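Local coordinates for Ika8 (Synthetic construct, PDB 6G6O), which is an artificial protein computationally designed to fold as a symmetrical eight-bladed beta-propeller of WD40-type repeats, at residues 174-179 against 192-197; 137-142 against 151-156; 221-226 against 240-245. All blocks are in the same frame, centred on the assembly; numbering follows the deposited sequence.

Contact 1. Residues 174-179 against 192-197; sequences HQSAIT and AADGTI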
ATOM      1  N   HIS A 174       9.611  11.624 -11.988  1.00 19.65           N
ATOM      2  CA  HIS A 174      10.091  10.570 -12.865  1.00 21.36           C
ATOM      3  C   HIS A 174       9.445  10.699 -14.239  1.00 19.72           C
ATOM      4  O   HIS A 174       8.498  11.463 -14.440  1.00 23.16           O
ATOM      5  CB  HIS A 174       9.791   9.184 -12.278  1.00 26.69           C
ATOM      6  CG  HIS A 174      10.359   8.969 -10.908  1.00 13.72           C
ATOM      7  ND1 HIS A 174      11.300   8.000 -10.639  1.00 17.19           N
ATOM      8  CD2 HIS A 174      10.116   9.594  -9.733  1.00 17.41           C
ATOM      9  CE1 HIS A 174      11.614   8.039  -9.357  1.00 17.65           C
ATOM     10  NE2 HIS A 174      10.909   8.998  -8.784  1.00 18.30           N
ATOM     11  N   GLN A 175       9.977   9.937 -15.191  1.00 22.52           N
ATOM     12  CA  GLN A 175       9.373   9.789 -16.506  1.00 24.27           C
ATOM     13  C   GLN A 175       8.459   8.573 -16.591  1.00 24.73           C
ATOM     14  O   GLN A 175       8.072   8.177 -17.695  1.00 30.08           O
ATOM     15  CB  GLN A 175      10.456   9.694 -17.584  1.00 33.18           C
ATOM     16  CG  GLN A 175      11.534  10.760 -17.494  1.00 29.32           C
ATOM     17  CD  GLN A 175      12.628  10.562 -18.527  1.00 34.94           C
ATOM     18  OE1 GLN A 175      12.351  10.357 -19.710  1.00 35.50           O
ATOM     19  NE2 GLN A 175      13.879  10.618 -18.083  1.00 32.43           N
ATOM     20  N   SER A 176       8.115   7.970 -15.455  1.00 29.51           N
ATOM     21  CA  SER A 176       7.271   6.786 -15.424  1.00 23.59           C
ATOM     22  C   SER A 176       6.377   6.842 -14.197  1.00 20.75           C
ATOM     23  O   SER A 176       6.668   7.540 -13.223  1.00 20.81           O
ATOM     24  CB  SER A 176       8.104   5.498 -15.414  1.00 29.59           C
ATOM     25  OG  SER A 176       7.276   4.353 -15.522  1.00 30.68           O
ATOM     26  N   ALA A 177       5.286   6.079 -14.253  1.00 27.18           N
ATOM     27  CA  ALA A 177       4.296   6.087 -13.184  1.00 20.70           C
ATOM     28  C   ALA A 177       4.931   5.742 -11.844  1.00 18.70           C
ATOM     29  O   ALA A 177       5.740   4.818 -11.738  1.00 27.47           O
ATOM     30  CB  ALA A 177       3.172   5.100 -13.502  1.00 22.23           C
ATOM     31  N   ILE A 178       4.562   6.505 -10.816  1.00 18.12           N
ATOM     32  CA  ILE A 178       5.069   6.260  -9.474  1.00 19.05           C
ATOM     33  C   ILE A 178       4.399   5.019  -8.904  1.00 24.18           C
ATOM     34  O   ILE A 178       3.169   4.884  -8.946  1.00 21.18           O
ATOM     35  CB  ILE A 178       4.824   7.480  -8.574  1.00 18.65           C
ATOM     36  CG1 ILE A 178       5.375   8.748  -9.228  1.00 19.55           C
ATOM     37  CG2 ILE A 178       5.442   7.263  -7.204  1.00 18.26           C
ATOM     38  CD1 ILE A 178       6.844   8.676  -9.551  1.00 15.54           C
ATOM     39  N   THR A 179       5.203   4.102  -8.369  1.00 24.48           N
ATOM     40  CA  THR A 179       4.682   2.899  -7.734  1.00 22.09           C
ATOM     41  C   THR A 179       4.699   2.977  -6.214  1.00 22.92           C
ATOM     42  O   THR A 179       3.777   2.473  -5.566  1.00 24.69           O
ATOM     43  CB  THR A 179       5.469   1.666  -8.194  1.00 21.34           C
ATOM     44  OG1 THR A 179       6.817   1.749  -7.720  1.00 27.34           O
ATOM     45  CG2 THR A 179       5.476   1.575  -9.711  1.00 18.30           C
ATOM     46  N   ALA A 192       9.650   4.631  -9.495  1.00 20.54           N
ATOM     47  CA  ALA A 192       8.773   4.605 -10.654  1.00 21.46           C
ATOM     48  C   ALA A 192       8.749   3.210 -11.266  1.00 24.41           C
ATOM     49  O   ALA A 192       9.585   2.355 -10.966  1.00 27.49           O
ATOM     50  CB  ALA A 192       9.215   5.640 -11.695  1.00 24.92           C
ATOM     51  N   ALA A 193       7.772   2.999 -12.148  1.00 22.62           N
ATOM     52  CA  ALA A 193       7.553   1.692 -12.757  1.00 27.30           C
ATOM     53  C   ALA A 193       8.686   1.257 -13.677  1.00 30.56           C
ATOM     54  O   ALA A 193       8.746   0.074 -14.030  1.00 33.02           O
ATOM     55  CB  ALA A 193       6.234   1.695 -13.533  1.00 24.93           C
ATOM     56  N   ASP A 194       9.576   2.163 -14.074  1.00 31.33           N
ATOM     57  CA  ASP A 194      10.681   1.822 -14.960  1.00 27.10           C
ATOM     58  C   ASP A 194      11.918   1.350 -14.207  1.00 25.27           C
ATOM     59  O   ASP A 194      12.969   1.155 -14.826  1.00 33.12           O
ATOM     60  CB  ASP A 194      11.039   3.018 -15.849  1.00 32.38           C
ATOM     61  CG  ASP A 194      11.255   4.295 -15.056  1.00 30.06           C
ATOM     62  OD1 ASP A 194      11.277   4.232 -13.811  1.00 28.06           O
ATOM     63  OD2 ASP A 194      11.399   5.365 -15.684  1.00 39.25           O
ATOM     64  N   GLY A 195      11.820   1.164 -12.893  1.00 27.86           N
ATOM     65  CA  GLY A 195      12.940   0.728 -12.093  1.00 23.05           C
ATOM     66  C   GLY A 195      13.764   1.838 -11.482  1.00 28.52           C
ATOM     67  O   GLY A 195      14.613   1.557 -10.628  1.00 34.08           O
ATOM     68  N   THR A 196      13.543   3.087 -11.881  1.00 27.15           N
ATOM     69  CA  THR A 196      14.329   4.190 -11.348  1.00 26.13           C
ATOM     70  C   THR A 196      13.924   4.496  -9.911  1.00 22.38           C
ATOM     71  O   THR A 196      12.752   4.395  -9.541  1.00 24.86           O
ATOM     72  CB  THR A 196      14.159   5.441 -12.212  1.00 27.80           C
ATOM     73  OG1 THR A 196      12.777   5.815 -12.253  1.00 28.89           O
ATOM     74  CG2 THR A 196      14.653   5.183 -13.627  1.00 25.08           C
ATOM     75  N   ILE A 197      14.909   4.870  -9.098  1.00 18.59           N
ATOM     76  CA  ILE A 197      14.691   5.270  -7.715  1.00 21.70           C
ATOM     77  C   ILE A 197      15.396   6.600  -7.500  1.00 24.72           C
ATOM     78  O   ILE A 197      16.598   6.719  -7.763  1.00 29.04           O
ATOM     79  CB  ILE A 197      15.203   4.209  -6.722  1.00 30.82           C
ATOM     80  CG1 ILE A 197      14.235   3.021  -6.664  1.00 23.03           C
ATOM     81  CG2 ILE A 197      15.404   4.818  -5.338  1.00 26.77           C
ATOM     82  CD1 ILE A 197      13.119   3.177  -5.655  1.00 23.16           C
TER
HETATM   83  O   HOH W   1      11.904   8.352 -14.946  1.00 28.62           O
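A192 sits in the tight part of this contact, boxed in by H174, S176 and A177. Its CB lies 3.3 Å from H174 ND1 and 3.5 Å from S176 O. A193 N donates to A177 O at 2.8 Å, almost in line with the carbonyl bond, and the same oxygen takes a CA-H contact from A192. I178 and A192 form an antiparallel non-hydrogen-bonded pair. H174 ND1 donates in its ring plane to T196 OG1 (3.1 Å, 164° at the hydrogen). T196 OG1 donates a hydrogen bond to D194 OD1 at 2.7 Å. T196 N reaches the same oxygen from the same face, closing an Asx turn. D194 CG is tucked between its backbone N and carbonyl carbon (chi1 51°), which brings OD1 within reach of both T196 donors. H174 NE2 bonds S190 OG, so both ring nitrogens are held. This resembles the Asp-His-Ser network of WD40 repeats, though H174 reaches D194 through T196 OG1. On the more open side, partly exposed S176 and D194 meet, S176 CB 3.3 Å from D194 OD2, and a water donates to that oxygen. Strand 178-184 starts here, and the 192-195 turn links strands 187-192 and 197-201. T179 and I197 pack on L221 of strand 218-224 in the following blade, while the backbones of H174 and I178 hydrogen-bond those of G155 and A152 in the preceding one.

Contact 2. Residues 137-142 against 151-156; sequences EVTALQ and GAKDGT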
ATOM      1  N   GLU A 137      -3.673  10.157 -12.547  1.00 20.70           N
ATOM      2  CA  GLU A 137      -4.154   9.290 -11.479  1.00 13.42           C
ATOM      3  C   GLU A 137      -3.128   9.192 -10.360  1.00 12.28           C
ATOM      4  O   GLU A 137      -1.969   8.838 -10.595  1.00 18.50           O
ATOM      5  CB  GLU A 137      -4.463   7.903 -12.039  1.00 24.59           C
ATOM      6  CG  GLU A 137      -4.996   6.928 -11.011  1.00 22.61           C
ATOM      7  CD  GLU A 137      -5.297   5.572 -11.605  1.00 20.13           C
ATOM      8  OE1 GLU A 137      -4.909   4.556 -10.991  1.00 29.86           O
ATOM      9  OE2 GLU A 137      -5.917   5.524 -12.689  1.00 26.06           O
ATOM     10  N   VAL A 138      -3.556   9.517  -9.141  1.00 13.52           N
ATOM     11  CA  VAL A 138      -2.686   9.387  -7.977  1.00 14.17           C
ATOM     12  C   VAL A 138      -2.454   7.907  -7.703  1.00 16.64           C
ATOM     13  O   VAL A 138      -3.399   7.150  -7.454  1.00 20.47           O
ATOM     14  CB  VAL A 138      -3.295  10.089  -6.757  1.00 13.25           C
ATOM     15  CG1 VAL A 138      -2.334  10.036  -5.581  1.00 17.70           C
ATOM     16  CG2 VAL A 138      -3.659  11.528  -7.095  1.00 17.69           C
ATOM     17  N   THR A 139      -1.190   7.486  -7.749  1.00 21.29           N
ATOM     18  CA  THR A 139      -0.841   6.092  -7.529  1.00 17.21           C
ATOM     19  C   THR A 139      -0.204   5.819  -6.175  1.00 16.01           C
ATOM     20  O   THR A 139      -0.205   4.666  -5.737  1.00 25.92           O
ATOM     21  CB  THR A 139       0.107   5.597  -8.631  1.00 18.53           C
ATOM     22  OG1 THR A 139       1.325   6.351  -8.590  1.00 21.05           O
ATOM     23  CG2 THR A 139      -0.535   5.751 -10.000  1.00 13.36           C
ATOM     24  N   ALA A 140       0.327   6.839  -5.503  1.00 18.67           N
ATOM     25  CA  ALA A 140       0.987   6.656  -4.218  1.00 17.21           C
ATOM     26  C   ALA A 140       0.651   7.823  -3.302  1.00 23.61           C
ATOM     27  O   ALA A 140       0.467   8.956  -3.755  1.00 26.05           O
ATOM     28  CB  ALA A 140       2.506   6.530  -4.380  1.00 17.21           C
ATOM     29  N   LEU A 141       0.583   7.536  -2.003  1.00 24.05           N
ATOM     30  CA  LEU A 141       0.193   8.538  -1.012  1.00 24.60           C
ATOM     31  C   LEU A 141       0.839   8.183   0.320  1.00 26.08           C
ATOM     32  O   LEU A 141       0.458   7.191   0.946  1.00 32.38           O
ATOM     33  CB  LEU A 141      -1.325   8.607  -0.871  1.00 26.29           C
ATOM     34  CG  LEU A 141      -2.063   9.837  -1.402  1.00 26.55           C
ATOM     35  CD1 LEU A 141      -3.399   9.987  -0.691  1.00 21.43           C
ATOM     36  CD2 LEU A 141      -1.226  11.093  -1.238  1.00 23.73           C
ATOM     37  N   GLN A 142       1.801   8.993   0.753  1.00 24.01           N
ATOM     38  CA  GLN A 142       2.402   8.869   2.074  1.00 22.28           C
ATOM     39  C   GLN A 142       2.174  10.164   2.836  1.00 27.06           C
ATOM     40  O   GLN A 142       2.408  11.253   2.302  1.00 28.71           O
ATOM     41  CB  GLN A 142       3.897   8.556   1.983  1.00 24.95           C
ATOM     42  CG  GLN A 142       4.209   7.183   1.405  1.00 26.27           C
ATOM     43  CD  GLN A 142       3.601   6.049   2.210  1.00 28.52           C
ATOM     44  OE1 GLN A 142       3.450   6.143   3.428  1.00 25.79           O
ATOM     45  NE2 GLN A 142       3.247   4.965   1.527  1.00 24.32           N
ATOM     46  N   GLY A 151       2.265  10.744  -5.346  1.00 16.31           N
ATOM     47  CA  GLY A 151       2.776  10.400  -6.651  1.00 14.82           C
ATOM     48  C   GLY A 151       1.630  10.103  -7.598  1.00 11.58           C
ATOM     49  O   GLY A 151       0.514   9.798  -7.182  1.00 18.50           O
ATOM     50  N   ALA A 152       1.924  10.201  -8.893  1.00 11.47           N
ATOM     51  CA  ALA A 152       0.893  10.073  -9.912  1.00 14.74           C
ATOM     52  C   ALA A 152       1.386   9.188 -11.045  1.00 14.74           C
ATOM     53  O   ALA A 152       2.573   8.865 -11.147  1.00 18.00           O
ATOM     54  CB  ALA A 152       0.465  11.444 -10.451  1.00 19.70           C
ATOM     55  N   LYS A 153       0.448   8.808 -11.915  1.00 16.08           N
ATOM     56  CA  LYS A 153       0.727   7.902 -13.020  1.00 16.09           C
ATOM     57  C   LYS A 153       1.632   8.510 -14.084  1.00 23.61           C
ATOM     58  O   LYS A 153       2.134   7.768 -14.936  1.00 15.15           O
ATOM     59  CB  LYS A 153      -0.587   7.455 -13.663  1.00 19.27           C
ATOM     60  CG  LYS A 153      -0.677   5.965 -13.937  1.00 19.56           C
ATOM     61  CD  LYS A 153      -1.950   5.629 -14.692  1.00 17.48           C
ATOM     62  CE  LYS A 153      -1.887   6.143 -16.120  1.00 21.77           C
ATOM     63  NZ  LYS A 153      -3.163   5.937 -16.858  1.00 26.64           N
ATOM     64  N   ASP A 154       1.849   9.824 -14.067  1.00 24.52           N
ATOM     65  CA  ASP A 154       2.698  10.482 -15.052  1.00 18.19           C
ATOM     66  C   ASP A 154       4.117  10.710 -14.555  1.00 18.29           C
ATOM     67  O   ASP A 154       4.929  11.285 -15.286  1.00 24.47           O
ATOM     68  CB  ASP A 154       2.078  11.817 -15.486  1.00 16.55           C
ATOM     69  CG  ASP A 154       1.768  12.733 -14.315  1.00 16.33           C
ATOM     70  OD1 ASP A 154       2.151  12.409 -13.172  1.00 22.02           O
ATOM     71  OD2 ASP A 154       1.129  13.784 -14.540  1.00 22.91           O
ATOM     72  N   GLY A 155       4.437  10.281 -13.337  1.00 17.43           N
ATOM     73  CA  GLY A 155       5.767  10.440 -12.794  1.00 17.20           C
ATOM     74  C   GLY A 155       5.962  11.651 -11.913  1.00 16.15           C
ATOM     75  O   GLY A 155       7.069  11.846 -11.399  1.00 22.31           O
ATOM     76  N   THR A 156       4.930  12.468 -11.722  1.00 22.07           N
ATOM     77  CA  THR A 156       5.049  13.656 -10.892  1.00 19.07           C
ATOM     78  C   THR A 156       4.954  13.290  -9.417  1.00 18.75           C
ATOM     79  O   THR A 156       4.193  12.399  -9.028  1.00 20.84           O
ATOM     80  CB  THR A 156       3.961  14.669 -11.248  1.00 16.32           C
ATOM     81  OG1 THR A 156       2.677  14.041 -11.160  1.00 22.80           O
ATOM     82  CG2 THR A 156       4.165  15.193 -12.661  1.00 15.01           C
TER
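Two residues, T139 and A140, sit opposite the single G151, a classic beta bulge. G151 O accepts from both residues of the bulge: T139 N donates to it at 2.9 Å, from above the carbonyl plane, and A140 N adds a weak, longer bond. V138 CG1 also presses against G151 O at 3.3 Å. In return, G151 N gives a nearly straight bond to A140 O (3.0 Å, 173°). Closer to the turn, K153 N donates to E137 O at 2.8 Å, and A152 CA touches that oxygen through a CA-H contact. T139 CG2, anti to its own carbonyl carbon, lies along K153 CG at 3.9 Å. T139 OG1 turns to another partner, I178 O. The charged tips stay apart, with E137 OE2 5.0 Å from K153 NZ. In the turn, D154 OD1 accepts from T156 N at 3.1 Å and from T156 OG1 at 2.6 Å, an Asx turn. T156 OG1 is engaged by H134 ND1 as well. V138 O is met by T99 OG1. Strands 138-144 and 147-152 are the first two of their blade, flanked by blades on both sides: E137 and L141 touch strand 98-104, and A140 packs on I178 and L181 of strand 178-184.

Contact 3. Residues 221-226 against 240-245; sequences LQFKDN and WYIGTG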
ATOM      1  N   LEU A 221       6.928  -2.106  -4.867  1.00 18.94           N
ATOM      2  CA  LEU A 221       8.058  -1.521  -4.163  1.00 19.61           C
ATOM      3  C   LEU A 221       7.765  -1.484  -2.672  1.00 15.63           C
ATOM      4  O   LEU A 221       6.610  -1.507  -2.241  1.00 23.74           O
ATOM      5  CB  LEU A 221       8.368  -0.101  -4.657  1.00 21.36           C
ATOM      6  CG  LEU A 221       9.189   0.062  -5.932  1.00 19.02           C
ATOM      7  CD1 LEU A 221       9.573   1.514  -6.102  1.00 21.90           C
ATOM      8  CD2 LEU A 221      10.424  -0.809  -5.890  1.00 17.96           C
ATOM      9  N   GLN A 222       8.837  -1.420  -1.886  1.00 20.75           N
ATOM     10  CA  GLN A 222       8.719  -1.310  -0.439  1.00 23.18           C
ATOM     11  C   GLN A 222       9.951  -0.597   0.098  1.00 21.88           C
ATOM     12  O   GLN A 222      11.076  -0.924  -0.287  1.00 18.42           O
ATOM     13  CB  GLN A 222       8.569  -2.689   0.211  1.00 24.75           C
ATOM     14  CG  GLN A 222       7.912  -2.657   1.578  1.00 18.51           C
ATOM     15  CD  GLN A 222       6.402  -2.679   1.500  1.00 18.88           C
ATOM     16  OE1 GLN A 222       5.826  -2.894   0.433  1.00 28.08           O
ATOM     17  NE2 GLN A 222       5.749  -2.455   2.634  1.00 19.37           N
ATOM     18  N   PHE A 223       9.730   0.377   0.979  1.00 26.63           N
ATOM     19  CA  PHE A 223      10.803   1.152   1.589  1.00 22.33           C
ATOM     20  C   PHE A 223      10.763   0.953   3.096  1.00 18.44           C
ATOM     21  O   PHE A 223       9.740   1.228   3.734  1.00 30.76           O
ATOM     22  CB  PHE A 223      10.679   2.639   1.250  1.00 25.79           C
ATOM     23  CG  PHE A 223      10.688   2.931  -0.222  1.00 19.24           C
ATOM     24  CD1 PHE A 223      11.879   2.973  -0.925  1.00 16.25           C
ATOM     25  CD2 PHE A 223       9.506   3.177  -0.899  1.00 21.37           C
ATOM     26  CE1 PHE A 223      11.890   3.245  -2.278  1.00 20.98           C
ATOM     27  CE2 PHE A 223       9.513   3.449  -2.251  1.00 21.07           C
ATOM     28  CZ  PHE A 223      10.706   3.483  -2.941  1.00 17.66           C
ATOM     29  N   LYS A 224      11.868   0.472   3.657  1.00 23.62           N
ATOM     30  CA  LYS A 224      12.044   0.386   5.105  1.00 29.46           C
ATOM     31  C   LYS A 224      13.460   0.852   5.404  1.00 27.36           C
ATOM     32  O   LYS A 224      14.424   0.169   5.045  1.00 31.53           O
ATOM     33  CB  LYS A 224      11.807  -1.034   5.620  1.00 34.13           C
ATOM     34  CG  LYS A 224      11.444  -1.107   7.097  1.00 36.12           C
ATOM     35  CD  LYS A 224      11.281  -2.549   7.551  1.00 29.01           C
ATOM     36  CE  LYS A 224      12.564  -3.089   8.164  1.00 29.92           C
ATOM     37  NZ  LYS A 224      12.767  -2.598   9.556  1.00 32.74           N
ATOM     38  N   ASP A 225      13.578   2.011   6.048  1.00 33.35           N
ATOM     39  CA  ASP A 225      14.862   2.694   6.252  1.00 33.67           C
ATOM     40  C   ASP A 225      15.430   2.983   4.864  1.00 31.69           C
ATOM     41  O   ASP A 225      14.688   3.474   3.998  1.00 37.88           O
ATOM     42  CB  ASP A 225      15.749   1.871   7.180  1.00 37.72           C
ATOM     43  CG  ASP A 225      15.126   1.663   8.547  1.00 44.85           C
ATOM     44  OD1 ASP A 225      14.866   2.670   9.240  1.00 44.06           O
ATOM     45  OD2 ASP A 225      14.893   0.497   8.929  1.00 44.48           O
ATOM     46  N   ASN A 226      16.705   2.695   4.594  1.00 36.07           N
ATOM     47  CA  ASN A 226      17.327   3.020   3.317  1.00 27.78           C
ATOM     48  C   ASN A 226      17.453   1.806   2.400  1.00 23.04           C
ATOM     49  O   ASN A 226      18.375   1.742   1.581  1.00 29.10           O
ATOM     50  CB  ASN A 226      18.699   3.654   3.541  1.00 28.84           C
ATOM     51  CG  ASN A 226      18.665   4.777   4.557  1.00 30.00           C
ATOM     52  OD1 ASN A 226      17.812   5.664   4.493  1.00 31.16           O
ATOM     53  ND2 ASN A 226      19.595   4.746   5.503  1.00 39.03           N
ATOM     54  N   TRP A 240      18.222  -3.778  -2.415  1.00 26.84           N
ATOM     55  CA  TRP A 240      19.378  -2.931  -2.670  1.00 27.39           C
ATOM     56  C   TRP A 240      19.284  -1.667  -1.829  1.00 21.98           C
ATOM     57  O   TRP A 240      18.224  -1.318  -1.305  1.00 21.44           O
ATOM     58  CB  TRP A 240      19.517  -2.595  -4.163  1.00 28.55           C
ATOM     59  CG  TRP A 240      18.272  -2.098  -4.841  1.00 32.89           C
ATOM     60  CD1 TRP A 240      17.055  -2.717  -4.895  1.00 32.80           C
ATOM     61  CD2 TRP A 240      18.138  -0.890  -5.595  1.00 34.19           C
ATOM     62  NE1 TRP A 240      16.170  -1.960  -5.620  1.00 32.46           N
ATOM     63  CE2 TRP A 240      16.811  -0.833  -6.063  1.00 35.00           C
ATOM     64  CE3 TRP A 240      19.010   0.154  -5.913  1.00 34.08           C
ATOM     65  CZ2 TRP A 240      16.338   0.227  -6.831  1.00 34.46           C
ATOM     66  CZ3 TRP A 240      18.538   1.205  -6.675  1.00 35.08           C
ATOM     67  CH2 TRP A 240      17.215   1.233  -7.127  1.00 32.70           C
ATOM     68  N   TYR A 241      20.421  -0.986  -1.712  1.00 23.74           N
ATOM     69  CA  TYR A 241      20.570   0.139  -0.802  1.00 22.12           C
ATOM     70  C   TYR A 241      20.213   1.448  -1.495  1.00 26.30           C
ATOM     71  O   TYR A 241      20.563   1.666  -2.658  1.00 27.39           O
ATOM     72  CB  TYR A 241      22.003   0.197  -0.270  1.00 19.10           C
ATOM     73  CG  TYR A 241      22.176   1.057   0.960  1.00 22.76           C
ATOM     74  CD1 TYR A 241      21.469   0.788   2.124  1.00 21.47           C
ATOM     75  CD2 TYR A 241      23.058   2.130   0.961  1.00 29.34           C
ATOM     76  CE1 TYR A 241      21.627   1.569   3.252  1.00 22.67           C
ATOM     77  CE2 TYR A 241      23.223   2.917   2.086  1.00 27.75           C
ATOM     78  CZ  TYR A 241      22.505   2.632   3.229  1.00 28.72           C
ATOM     79  OH  TYR A 241      22.667   3.411   4.351  1.00 33.04           O
ATOM     80  N   ILE A 242      19.515   2.318  -0.764  1.00 28.76           N
ATOM     81  CA  ILE A 242      19.102   3.607  -1.314  1.00 28.01           C
ATOM     82  C   ILE A 242      20.311   4.500  -1.565  1.00 33.87           C
ATOM     83  O   ILE A 242      20.354   5.248  -2.550  1.00 34.68           O
ATOM     84  CB  ILE A 242      18.083   4.273  -0.368  1.00 23.51           C
ATOM     85  CG1 ILE A 242      16.662   3.848  -0.732  1.00 22.88           C
ATOM     86  CG2 ILE A 242      18.212   5.784  -0.386  1.00 31.01           C
ATOM     87  CD1 ILE A 242      15.618   4.272   0.274  1.00 22.95           C
ATOM     88  N   GLY A 243      21.319   4.423  -0.694  1.00 35.90           N
ATOM     89  CA  GLY A 243      22.440   5.345  -0.787  1.00 28.82           C
ATOM     90  C   GLY A 243      23.295   5.136  -2.023  1.00 28.13           C
ATOM     91  O   GLY A 243      23.688   6.101  -2.683  1.00 31.00           O
ATOM     92  N   THR A 244      23.599   3.881  -2.355  1.00 30.93           N
ATOM     93  CA  THR A 244      24.517   3.581  -3.443  1.00 23.53           C
ATOM     94  C   THR A 244      23.893   2.823  -4.604  1.00 25.71           C
ATOM     95  O   THR A 244      24.519   2.741  -5.667  1.00 25.54           O
ATOM     96  CB  THR A 244      25.716   2.773  -2.923  1.00 31.95           C
ATOM     97  OG1 THR A 244      25.275   1.860  -1.911  1.00 29.96           O
ATOM     98  CG2 THR A 244      26.769   3.702  -2.343  1.00 29.88           C
ATOM     99  N   GLY A 245      22.694   2.272  -4.443  1.00 28.56           N
ATOM    100  CA  GLY A 245      22.111   1.447  -5.475  1.00 24.26           C
ATOM    101  C   GLY A 245      22.652   0.037  -5.539  1.00 27.22           C
ATOM    102  O   GLY A 245      22.178  -0.752  -6.366  1.00 33.50           O
TER
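N226 and I242 join two parts of one four-stranded propeller blade. N226 lies in the hairpin turn after strand 218-224, and I242 follows strand 237-241. I242 N donates to N226 O at 2.7 Å, 27° off the carbonyl plane. The I242 side chain then runs along N226. CB lies 3.2 Å from N226 O, and CG1 is 3.6 Å from the same oxygen. CD1 at the tip reaches N226 CA at 3.7 Å and touches F223 CD1 at 4.1 Å, the two side chains crossing at about a right angle. Y241 lies alongside N226, pointing the same way. Its CG is anti to the backbone N (chi1 -163°), which carries the ring outward past N226. Ring and amide planes stand 87° apart. Y241 CD1 comes to 3.3 Å from N226 O, and Y241 CE1 lies 3.6 Å from N226 CB. A serine in place of Y241 would remove the ring, and the N226 side chain would probably lose the group that flanks it and be freer to turn. Further in, F223 and I242 both pack on V228 of strand 227-232, and the W240 ring meets H214 edge-to-face. At the outer end, N226 ND2 comes to 3.5 Å from Y241 OH.

Overall arrangement
The three contacts belong to three successive blades of the propeller. Contacts 1 and 2 have centres about 10 Å apart and touch directly: A177 CB packs on K153 O at 3.2 Å, and I178 CD1 lies 3.7 Å from G155 O. Contacts 1 and 3, with centres about 15 Å apart, meet by side-chain packing, mostly apolar. There I197 CD1 lies 3.6 Å from F223 CE1, and I197 CG1 lies 3.5 Å from W240 CZ2. Contacts 2 and 3 do not touch; their nearest atoms are about 7 Å apart, and the blade of contact 1 lies between them. A glycerol, probably from crystallisation, is hydrogen-bonded to L221 O of segment 221-226.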